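Local coordinates for uncharacterized protein TP-0789 domain-containing protein (PDB 3BUU) that is of unknown function but belongs to the LolA superfamily, whose relatives carry lipoproteins to the outer membrane, and may likewise bind lipid or lipoprotein, at residues A[40-48]-A[58-66]; A[49-57]-A[215-225]. All coordinates share one frame; numbering follows the deposited sequence.

Both contacts use the hairpin of strands 39-51 and 55-62. Contact 1 pairs the two strands with each other along the half away from the turn. Contact 2 takes the turn end, 49-57, and packs the late loop 215-225 on it. Contact 1 is partly buried: besides backbone bonds and a beta bulge, it has a salt bridge seen in one conformer on one face and aromatic and aliphatic side chains on the other. Contact 2 is mostly buried and works through side chains, with a lysine and a water at the turn end. It joins parts far apart in sequence, whereas contact 1 is local. The two meet where Val-48 CG1 packs 4.0 Å from Ile-57 O.

Contact 1: residues A[40-48]-A[58-66]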
loop_
_atom_site.group_PDB
_atom_site.type_symbol
_atom_site.label_atom_id
_atom_site.label_comp_id
_atom_site.label_asym_id
_atom_site.label_seq_id
_atom_site.Cartn_x
_atom_site.Cartn_y
_atom_site.Cartn_z
ATOM N N ALA A 40 10.214 14.423 -13.796
ATOM C CA ALA A 40 9.436 13.203 -13.784
ATOM C C ALA A 40 10.361 12.026 -13.577
ATOM O O ALA A 40 11.528 12.000 -14.002
ATOM C CB ALA A 40 8.651 13.049 -15.084
ATOM N N GLU A 41 9.823 11.001 -12.939
ATOM C CA GLU A 41 10.531 9.739 -12.785
ATOM C C GLU A 41 10.218 8.850 -13.988
ATOM O O GLU A 41 9.147 8.989 -14.593
ATOM C CB GLU A 41 10.096 9.061 -11.464
ATOM C CG GLU A 41 10.250 9.929 -10.188
ATOM C CD GLU A 41 11.674 10.353 -9.904
ATOM O OE1 GLU A 41 12.592 9.556 -10.191
ATOM O OE2 GLU A 41 11.882 11.492 -9.406
ATOM N N ASP A 42 11.122 7.921 -14.310
ATOM C CA ASP A 42 10.800 6.825 -15.204
ATOM C C ASP A 42 9.620 6.032 -14.620
ATOM O O ASP A 42 9.369 6.040 -13.417
ATOM C CB ASP A 42 11.989 5.875 -15.283
ATOM C CG ASP A 42 13.226 6.509 -15.885
ATOM O OD1 ASP A 42 13.107 7.438 -16.722
ATOM O OD2 ASP A 42 14.325 6.054 -15.513
ATOM N N LEU A 43 8.876 5.322 -15.450
ATOM C CA LEU A 43 7.751 4.524 -14.921
ATOM C C LEU A 43 8.343 3.332 -14.129
ATOM O O LEU A 43 9.354 2.802 -14.549
ATOM C CB LEU A 43 6.919 4.028 -16.108
ATOM C CG LEU A 43 6.002 2.812 -15.954
ATOM C CD1 LEU A 43 4.792 3.111 -15.137
ATOM C CD2 LEU A 43 5.557 2.286 -17.304
ATOM N N TYR A 44 7.740 2.956 -13.003
ATOM C CA TYR A 44 8.099 1.753 -12.290
ATOM C C TYR A 44 6.950 0.770 -12.408
ATOM O O TYR A 44 5.770 1.170 -12.395
ATOM C CB TYR A 44 8.355 2.070 -10.805
ATOM C CG TYR A 44 9.725 2.661 -10.507
ATOM C CD1 TYR A 44 10.640 1.929 -9.796
ATOM C CD2 TYR A 44 10.138 3.909 -11.010
ATOM C CE1 TYR A 44 11.912 2.414 -9.513
ATOM C CE2 TYR A 44 11.409 4.409 -10.745
ATOM C CZ TYR A 44 12.292 3.644 -10.002
ATOM O OH TYR A 44 13.570 4.113 -9.759
ATOM N N ARG A 45 7.267 -0.509 -12.537
ATOM C CA ARG A 45 6.227 -1.533 -12.527
ATOM C C ARG A 45 6.651 -2.679 -11.648
ATOM O O ARG A 45 7.860 -3.000 -11.588
ATOM C CB ARG A 45 5.967 -2.052 -13.947
ATOM C CG ARG A 45 5.388 -1.065 -14.934
ATOM C CD ARG A 45 4.909 -1.841 -16.163
ATOM N NE ARG A 45 4.639 -0.978 -17.302
ATOM C CZ ARG A 45 3.431 -0.523 -17.608
ATOM N NH1 ARG A 45 2.394 -0.825 -16.835
ATOM N NH2 ARG A 45 3.250 0.252 -18.669
ATOM N N TYR A 46 5.659 -3.282 -10.987
ATOM C CA TYR A 46 5.889 -4.348 -10.033
ATOM C C TYR A 46 4.871 -5.440 -10.213
ATOM O O TYR A 46 3.731 -5.185 -10.582
ATOM C CB TYR A 46 5.714 -3.839 -8.590
ATOM C CG TYR A 46 6.641 -2.693 -8.248
ATOM C CD1 TYR A 46 7.866 -2.912 -7.665
ATOM C CD2 TYR A 46 6.275 -1.365 -8.521
ATOM C CE1 TYR A 46 8.713 -1.861 -7.366
ATOM C CE2 TYR A 46 7.124 -0.316 -8.199
ATOM C CZ TYR A 46 8.319 -0.572 -7.637
ATOM O OH TYR A 46 9.162 0.472 -7.337
ATOM N N GLN A 47 5.261 -6.664 -9.885
ATOM C CA GLN A 47 4.318 -7.738 -9.680
ATOM C C GLN A 47 4.307 -8.027 -8.192
ATOM O O GLN A 47 5.370 -8.194 -7.586
ATOM C CB GLN A 47 4.735 -9.008 -10.428
ATOM C CG GLN A 47 3.698 -10.137 -10.154
ATOM C CD GLN A 47 4.149 -11.531 -10.521
ATOM O OE1 GLN A 47 4.827 -12.198 -9.737
ATOM N NE2 GLN A 47 3.727 -12.003 -11.679
ATOM N N VAL A 48 3.113 -8.120 -7.612
ATOM C CA VAL A 48 2.947 -8.333 -6.176
ATOM C C VAL A 48 2.240 -9.660 -5.935
ATOM O O VAL A 48 1.184 -9.911 -6.534
ATOM C CB VAL A 48 2.133 -7.190 -5.561
ATOM C CG1 VAL A 48 1.976 -7.422 -4.070
ATOM C CG2 VAL A 48 2.849 -5.870 -5.817
ATOM N N VAL A 58 7.322 -8.635 -3.630
ATOM C CA VAL A 58 7.174 -7.537 -4.570
ATOM C C VAL A 58 8.358 -7.603 -5.519
ATOM O O VAL A 58 9.504 -7.454 -5.100
ATOM C CB VAL A 58 7.149 -6.188 -3.854
ATOM C CG1 VAL A 58 7.052 -5.039 -4.867
ATOM C CG2 VAL A 58 5.949 -6.129 -2.867
HETATM N N MSE A 59 8.064 -7.811 -6.793
HETATM C CA MSE A 59 9.148 -7.986 -7.801
HETATM C C MSE A 59 9.101 -6.845 -8.800
HETATM O O MSE A 59 8.083 -6.619 -9.392
HETATM C CB MSE A 59 8.925 -9.292 -8.536
HETATM C CG MSE A 59 9.264 -10.531 -7.693
HETATM SE SE MSE A 59 8.841 -12.251 -8.395
HETATM C CE MSE A 59 7.623 -11.752 -9.799
ATOM N N ILE A 60 10.207 -6.117 -8.946
ATOM C CA ILE A 60 10.278 -4.993 -9.889
ATOM C C ILE A 60 10.495 -5.498 -11.290
ATOM O O ILE A 60 11.365 -6.340 -11.531
ATOM C CB ILE A 60 11.333 -3.960 -9.541
ATOM C CG1 ILE A 60 11.228 -2.740 -10.476
ATOM C CG2 ILE A 60 12.665 -4.546 -9.560
ATOM C CD1 ILE A 60 11.714 -1.498 -9.874
ATOM N N THR A 61 9.706 -4.997 -12.219
ATOM C CA THR A 61 9.846 -5.409 -13.591
ATOM C C THR A 61 10.388 -4.275 -14.486
ATOM O O THR A 61 10.935 -4.551 -15.548
ATOM C CB THR A 61 8.511 -5.963 -14.135
ATOM O OG1 THR A 61 7.515 -4.955 -14.071
ATOM C CG2 THR A 61 8.017 -7.195 -13.372
ATOM N N GLU A 62 10.192 -3.016 -14.114
ATOM C CA GLU A 62 10.763 -1.884 -14.860
ATOM C C GLU A 62 10.935 -0.771 -13.823
ATOM O O GLU A 62 10.165 -0.726 -12.860
ATOM C CB GLU A 62 9.849 -1.412 -16.031
ATOM C CG GLU A 62 9.181 -2.527 -16.875
ATOM C CD GLU A 62 7.955 -2.090 -17.677
ATOM O OE1 GLU A 62 7.536 -0.919 -17.568
ATOM O OE2 GLU A 62 7.400 -2.942 -18.409
ATOM N N PRO A 63 11.901 0.151 -14.014
ATOM C CA PRO A 63 12.806 0.266 -15.201
ATOM C C PRO A 63 13.895 -0.793 -15.224
ATOM O O PRO A 63 14.147 -1.429 -14.213
ATOM C CB PRO A 63 13.421 1.641 -15.056
ATOM C CG PRO A 63 13.122 2.132 -13.728
ATOM C CD PRO A 63 12.157 1.207 -13.024
ATOM N N ALA A 64 14.518 -0.969 -16.391
ATOM C CA ALA A 64 15.541 -1.991 -16.604
ATOM C C ALA A 64 16.679 -1.909 -15.604
ATOM O O ALA A 64 17.215 -2.948 -15.198
ATOM C CB ALA A 64 16.079 -1.883 -17.982
ATOM N N SER A 65 17.018 -0.690 -15.169
ATOM C CA SER A 65 18.135 -0.499 -14.222
ATOM C C SER A 65 17.850 -1.175 -12.879
ATOM O O SER A 65 18.783 -1.460 -12.120
ATOM C CB SER A 65 18.461 0.995 -14.008
ATOM O OG SER A 65 17.324 1.743 -13.598
ATOM N N GLU A 66 16.572 -1.414 -12.577
ATOM C CA GLU A 66 16.133 -1.951 -11.275
ATOM C C GLU A 66 15.523 -3.340 -11.374
ATOM O O GLU A 66 15.306 -3.995 -10.346
ATOM C CB GLU A 66 15.124 -1.010 -10.574
ATOM C CG GLU A 66 15.383 0.492 -10.746
ATOM C CD GLU A 66 15.885 1.155 -9.481
ATOM O OE1 GLU A 66 15.284 0.927 -8.408
ATOM O OE2 GLU A 66 16.875 1.916 -9.566
#
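Tyr-44 lays one face of its ring over Pro-63. Pro-63 CD sits 3.6 Å from the centre of the Tyr-44 ring, 8° off the normal, a CH-pi contact. Ile-60 CD1 touches the same ring at CD1, 3.6 Å away. Glu-66 OE1 lies at the ring edge, 3.8 Å from Tyr-44 CE1. With Tyr-44 cut back to an alanine, Pro-63 CD and Ile-60 CD1 would probably lose the ring they pack on, leaving a gap beside the proline. The peptide bond before Pro-63 is cis.

Further along, Tyr-46 packs CD1 on Val-58 CG1 at 3.6 Å, while its CE1 reaches Ile-60 CD1. Ile-60 CG1 is anti to the backbone N (chi1 -173°), and with the chain extended at chi2 its CD1 touches both tyrosine rings.

Arg-45 and Glu-62 run side by side on the other face of the strands. In one of two conformers of Glu-62, its OE1 meets Arg-45 NE at 2.9 Å in a salt bridge, weak as a hydrogen bond and perhaps not permanent. The guanidinium and carboxylate planes stand 84° apart, so the groups do not pair flat.

Thr-61 and Glu-62 both face Arg-45, a classic beta bulge. Arg-45 O takes a straight bond from Thr-61 N at 2.8 Å and weak ones from Glu-62 N and Thr-61 OG1. Past the bulge, Gln-47 and Met-59, a selenomethionine, exchange two backbone bonds.

Strand 26-36 pairs with the far edge of 39-51, and Val-58 bonds to Ile-71 of strand 70-74. Strand 96-98 touches Tyr-44 and Tyr-46, and Ile-106 of helix 103-107 meets Val-48 and Val-58.

Contact 2: residues A[49-57]-A[215-225]; sequences LSKGNENSI and LPDKIFTKDYL
Phe-220 is held between Asn-55 and its own neighbour Ile-219. Asn-55 CB lies over the centre of the Phe-220 ring at 3.4 Å, a CH-pi contact, with the Asn-55 amide stacked 18° from the ring plane. Ile-219 CG1 covers the opposite face, with chi1 at 73° placing it between the backbone N and the carbonyl carbon. Asn-55 ND2 bonds onward to Met-73 O, which helps fix the amide.

Lys-51 is extended throughout, from CG anti to the backbone N (chi1 -166°) to the amine. The chain passes Phe-220, with Lys-51 CD 3.8 Å from Phe-220 CE2. Its NZ then bonds to Leu-215 O at 2.9 Å, nearly in line with the carbonyl. A water accepts from Lys-51 NZ at 2.8 Å and also lies in hydrogen-bonding range of Asn-55 OD1 and Asp-217 OD1.

Leu-215 tucks CD1 against the backbone of Ser-50 and CD2 against Leu-49 CB. Ile-57 sends CG1 to Phe-220 and CD1 to Tyr-224 CE2, 3.9 Å away. Its CG2 meets Leu-225 CD2.

Glu-54 and Asn-55 both face Lys-51, a classic beta bulge beside the hairpin turn. Phe-220 is the centre of an inverse gamma turn. Phe-220, Lys-51, Leu-215 and Ile-57 join the hairpin to the loop after strand 202-212. This is consistent with the LolA-like fold, an incomplete antiparallel beta barrel; here a late loop packs on one hairpin of it.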
loop_
_atom_site.group_PDB
_atom_site.type_symbol
_atom_site.label_atom_id
_atom_site.label_comp_id
_atom_site.label_asym_id
_atom_site.label_seq_id
_atom_site.Cartn_x
_atom_site.Cartn_y
_atom_site.Cartn_z
ATOM N N LEU A 49 2.826 -10.485 -5.059
ATOM C CA LEU A 49 2.184 -11.716 -4.555
ATOM C C LEU A 49 1.845 -11.365 -3.101
ATOM O O LEU A 49 2.732 -11.217 -2.278
ATOM C CB LEU A 49 3.178 -12.864 -4.623
ATOM C CG LEU A 49 3.683 -13.191 -6.026
ATOM C CD1 LEU A 49 4.684 -14.356 -5.963
ATOM C CD2 LEU A 49 2.540 -13.506 -6.967
ATOM N N SER A 50 0.556 -11.245 -2.814
ATOM C CA SER A 50 0.079 -10.743 -1.546
ATOM C C SER A 50 -0.643 -11.821 -0.727
ATOM O O SER A 50 -1.650 -12.393 -1.184
ATOM C CB SER A 50 -0.867 -9.596 -1.794
ATOM O OG SER A 50 -1.502 -9.143 -0.619
ATOM N N LYS A 51 -0.159 -12.064 0.496
ATOM C CA LYS A 51 -0.752 -12.986 1.401
ATOM C C LYS A 51 -1.049 -12.269 2.726
ATOM O O LYS A 51 -0.406 -12.482 3.754
ATOM C CB LYS A 51 0.116 -14.228 1.571
ATOM C CG LYS A 51 -0.602 -15.362 2.233
ATOM C CD LYS A 51 0.269 -16.605 2.254
ATOM C CE LYS A 51 -0.507 -17.769 2.774
ATOM N NZ LYS A 51 0.458 -18.909 2.919
ATOM N N GLY A 52 -1.995 -11.342 2.641
ATOM C CA GLY A 52 -2.383 -10.533 3.778
ATOM C C GLY A 52 -1.221 -9.689 4.268
ATOM O O GLY A 52 -0.364 -9.259 3.523
ATOM N N ASN A 53 -1.195 -9.475 5.550
ATOM C CA ASN A 53 -0.120 -8.719 6.152
ATOM C C ASN A 53 0.981 -9.616 6.669
ATOM O O ASN A 53 1.977 -9.117 7.196
ATOM C CB ASN A 53 -0.664 -7.832 7.258
ATOM C CG ASN A 53 -1.402 -6.635 6.746
ATOM O OD1 ASN A 53 -1.468 -6.395 5.541
ATOM N ND2 ASN A 53 -1.960 -5.861 7.672
ATOM N N GLU A 54 0.771 -10.931 6.451
ATOM C CA GLU A 54 1.640 -12.071 6.845
ATOM C C GLU A 54 2.911 -12.153 6.014
ATOM O O GLU A 54 4.019 -12.216 6.535
ATOM C CB GLU A 54 0.869 -13.430 6.856
ATOM C CG GLU A 54 0.440 -14.004 5.532
ATOM C CD GLU A 54 -0.456 -15.196 5.686
ATOM O OE1 GLU A 54 0.097 -16.303 5.914
ATOM O OE2 GLU A 54 -1.708 -15.054 5.600
ATOM N N ASN A 55 2.720 -12.213 4.704
ATOM C CA ASN A 55 3.770 -12.475 3.719
ATOM C C ASN A 55 3.443 -11.782 2.433
ATOM O O ASN A 55 2.293 -11.690 2.044
ATOM C CB ASN A 55 3.894 -13.984 3.392
ATOM C CG ASN A 55 4.501 -14.759 4.488
ATOM O OD1 ASN A 55 3.815 -15.517 5.128
ATOM N ND2 ASN A 55 5.783 -14.567 4.734
ATOM N N SER A 56 4.485 -11.344 1.708
ATOM C CA SER A 56 4.294 -10.898 0.362
ATOM C C SER A 56 5.640 -10.926 -0.342
ATOM O O SER A 56 6.711 -10.979 0.295
ATOM C CB SER A 56 3.684 -9.518 0.294
ATOM O OG SER A 56 4.565 -8.566 0.830
ATOM N N ILE A 57 5.568 -10.895 -1.666
ATOM C CA ILE A 57 6.737 -10.689 -2.517
ATOM C C ILE A 57 6.402 -9.584 -3.491
ATOM O O ILE A 57 5.330 -9.597 -4.117
ATOM C CB ILE A 57 7.088 -11.971 -3.291
ATOM C CG1 ILE A 57 7.622 -13.028 -2.330
ATOM C CG2 ILE A 57 8.102 -11.691 -4.405
ATOM C CD1 ILE A 57 7.635 -14.448 -2.865
ATOM N N LEU A 215 -0.714 -19.151 -2.573
ATOM C CA LEU A 215 0.638 -18.718 -2.263
ATOM C C LEU A 215 1.139 -19.530 -1.083
ATOM O O LEU A 215 0.931 -19.153 0.079
ATOM C CB LEU A 215 0.684 -17.214 -1.952
ATOM C CG LEU A 215 0.211 -16.322 -3.131
ATOM C CD1 LEU A 215 0.141 -14.871 -2.643
ATOM C CD2 LEU A 215 1.131 -16.431 -4.314
ATOM N N PRO A 216 1.776 -20.667 -1.362
ATOM C CA PRO A 216 2.247 -21.510 -0.273
ATOM C C PRO A 216 3.231 -20.801 0.607
ATOM O O PRO A 216 4.088 -20.020 0.151
ATOM C CB PRO A 216 2.916 -22.688 -1.005
ATOM C CG PRO A 216 2.344 -22.698 -2.343
ATOM C CD PRO A 216 2.120 -21.225 -2.684
ATOM N N ASP A 217 3.183 -21.115 1.885
ATOM C CA ASP A 217 4.162 -20.563 2.825
ATOM C C ASP A 217 5.601 -20.749 2.332
ATOM O O ASP A 217 6.463 -19.911 2.538
ATOM C CB ASP A 217 3.972 -21.212 4.214
ATOM C CG ASP A 217 4.799 -20.544 5.265
ATOM O OD1 ASP A 217 4.492 -19.406 5.662
ATOM O OD2 ASP A 217 5.765 -21.189 5.714
ATOM N N LYS A 218 5.859 -21.885 1.685
ATOM C CA LYS A 218 7.174 -22.227 1.259
ATOM C C LYS A 218 7.752 -21.384 0.123
ATOM O O LYS A 218 8.909 -21.480 -0.149
ATOM C CB LYS A 218 7.193 -23.731 0.884
ATOM C CG LYS A 218 7.097 -24.670 2.086
ATOM C CD LYS A 218 6.890 -26.187 1.710
ATOM C CE LYS A 218 6.638 -27.078 2.920
ATOM N NZ LYS A 218 7.656 -26.787 3.973
ATOM N N ILE A 219 6.980 -20.531 -0.531
ATOM C CA ILE A 219 7.586 -19.588 -1.498
ATOM C C ILE A 219 8.196 -18.371 -0.824
ATOM O O ILE A 219 8.972 -17.641 -1.446
ATOM C CB ILE A 219 6.636 -19.108 -2.659
ATOM C CG1 ILE A 219 5.554 -18.118 -2.173
ATOM C CG2 ILE A 219 6.076 -20.311 -3.394
ATOM C CD1 ILE A 219 4.750 -17.510 -3.346
ATOM N N PHE A 220 7.877 -18.134 0.451
ATOM C CA PHE A 220 8.292 -16.889 1.096
ATOM C C PHE A 220 9.635 -17.102 1.755
ATOM O O PHE A 220 9.764 -17.080 2.979
ATOM C CB PHE A 220 7.191 -16.422 2.026
ATOM C CG PHE A 220 5.957 -16.026 1.281
ATOM C CD1 PHE A 220 5.944 -14.852 0.518
ATOM C CD2 PHE A 220 4.842 -16.836 1.283
ATOM C CE1 PHE A 220 4.800 -14.503 -0.196
ATOM C CE2 PHE A 220 3.716 -16.505 0.586
ATOM C CZ PHE A 220 3.677 -15.329 -0.161
ATOM N N THR A 221 10.655 -17.330 0.909
ATOM C CA THR A 221 12.028 -17.622 1.368
ATOM C C THR A 221 13.041 -16.961 0.437
ATOM O O THR A 221 12.766 -16.667 -0.719
ATOM C CB THR A 221 12.334 -19.116 1.338
ATOM O OG1 THR A 221 12.454 -19.534 -0.028
ATOM C CG2 THR A 221 11.303 -19.932 2.104
ATOM N N LYS A 222 14.242 -16.763 0.979
ATOM C CA LYS A 222 15.351 -16.257 0.196
ATOM C C LYS A 222 15.717 -17.158 -0.969
ATOM O O LYS A 222 16.011 -16.680 -2.045
ATOM C CB LYS A 222 16.560 -16.034 1.102
ATOM C CG LYS A 222 16.302 -15.068 2.245
ATOM C CD LYS A 222 17.573 -14.930 3.081
ATOM C CE LYS A 222 17.339 -14.081 4.320
ATOM N NZ LYS A 222 18.609 -13.887 5.080
ATOM N N ASP A 223 15.566 -18.468 -0.790
ATOM C CA ASP A 223 15.891 -19.403 -1.863
ATOM C C ASP A 223 14.957 -19.271 -3.055
ATOM O O ASP A 223 15.394 -19.372 -4.201
ATOM C CB ASP A 223 15.887 -20.833 -1.350
ATOM C CG ASP A 223 17.073 -21.128 -0.492
ATOM O OD1 ASP A 223 18.165 -20.560 -0.741
ATOM O OD2 ASP A 223 16.906 -21.918 0.456
ATOM N N TYR A 224 13.665 -19.004 -2.794
ATOM C CA TYR A 224 12.732 -18.867 -3.872
ATOM C C TYR A 224 13.110 -17.668 -4.771
ATOM O O TYR A 224 12.820 -17.643 -5.954
ATOM C CB TYR A 224 11.339 -18.757 -3.274
ATOM C CG TYR A 224 10.229 -18.592 -4.254
ATOM C CD1 TYR A 224 9.712 -19.690 -4.950
ATOM C CD2 TYR A 224 9.686 -17.351 -4.509
ATOM C CE1 TYR A 224 8.665 -19.524 -5.856
ATOM C CE2 TYR A 224 8.635 -17.171 -5.411
ATOM C CZ TYR A 224 8.127 -18.272 -6.073
ATOM O OH TYR A 224 7.074 -18.103 -6.935
ATOM N N LEU A 225 13.736 -16.649 -4.170
ATOM C CA LEU A 225 14.046 -15.405 -4.894
ATOM C C LEU A 225 15.469 -15.341 -5.468
ATOM O O LEU A 225 15.916 -14.288 -5.907
ATOM C CB LEU A 225 13.723 -14.200 -4.007
ATOM C CG LEU A 225 12.227 -14.031 -3.752
ATOM C CD1 LEU A 225 12.014 -12.918 -2.739
ATOM C CD2 LEU A 225 11.541 -13.674 -5.053
HETATM O O HOH W 1 2.487 -18.124 4.617
#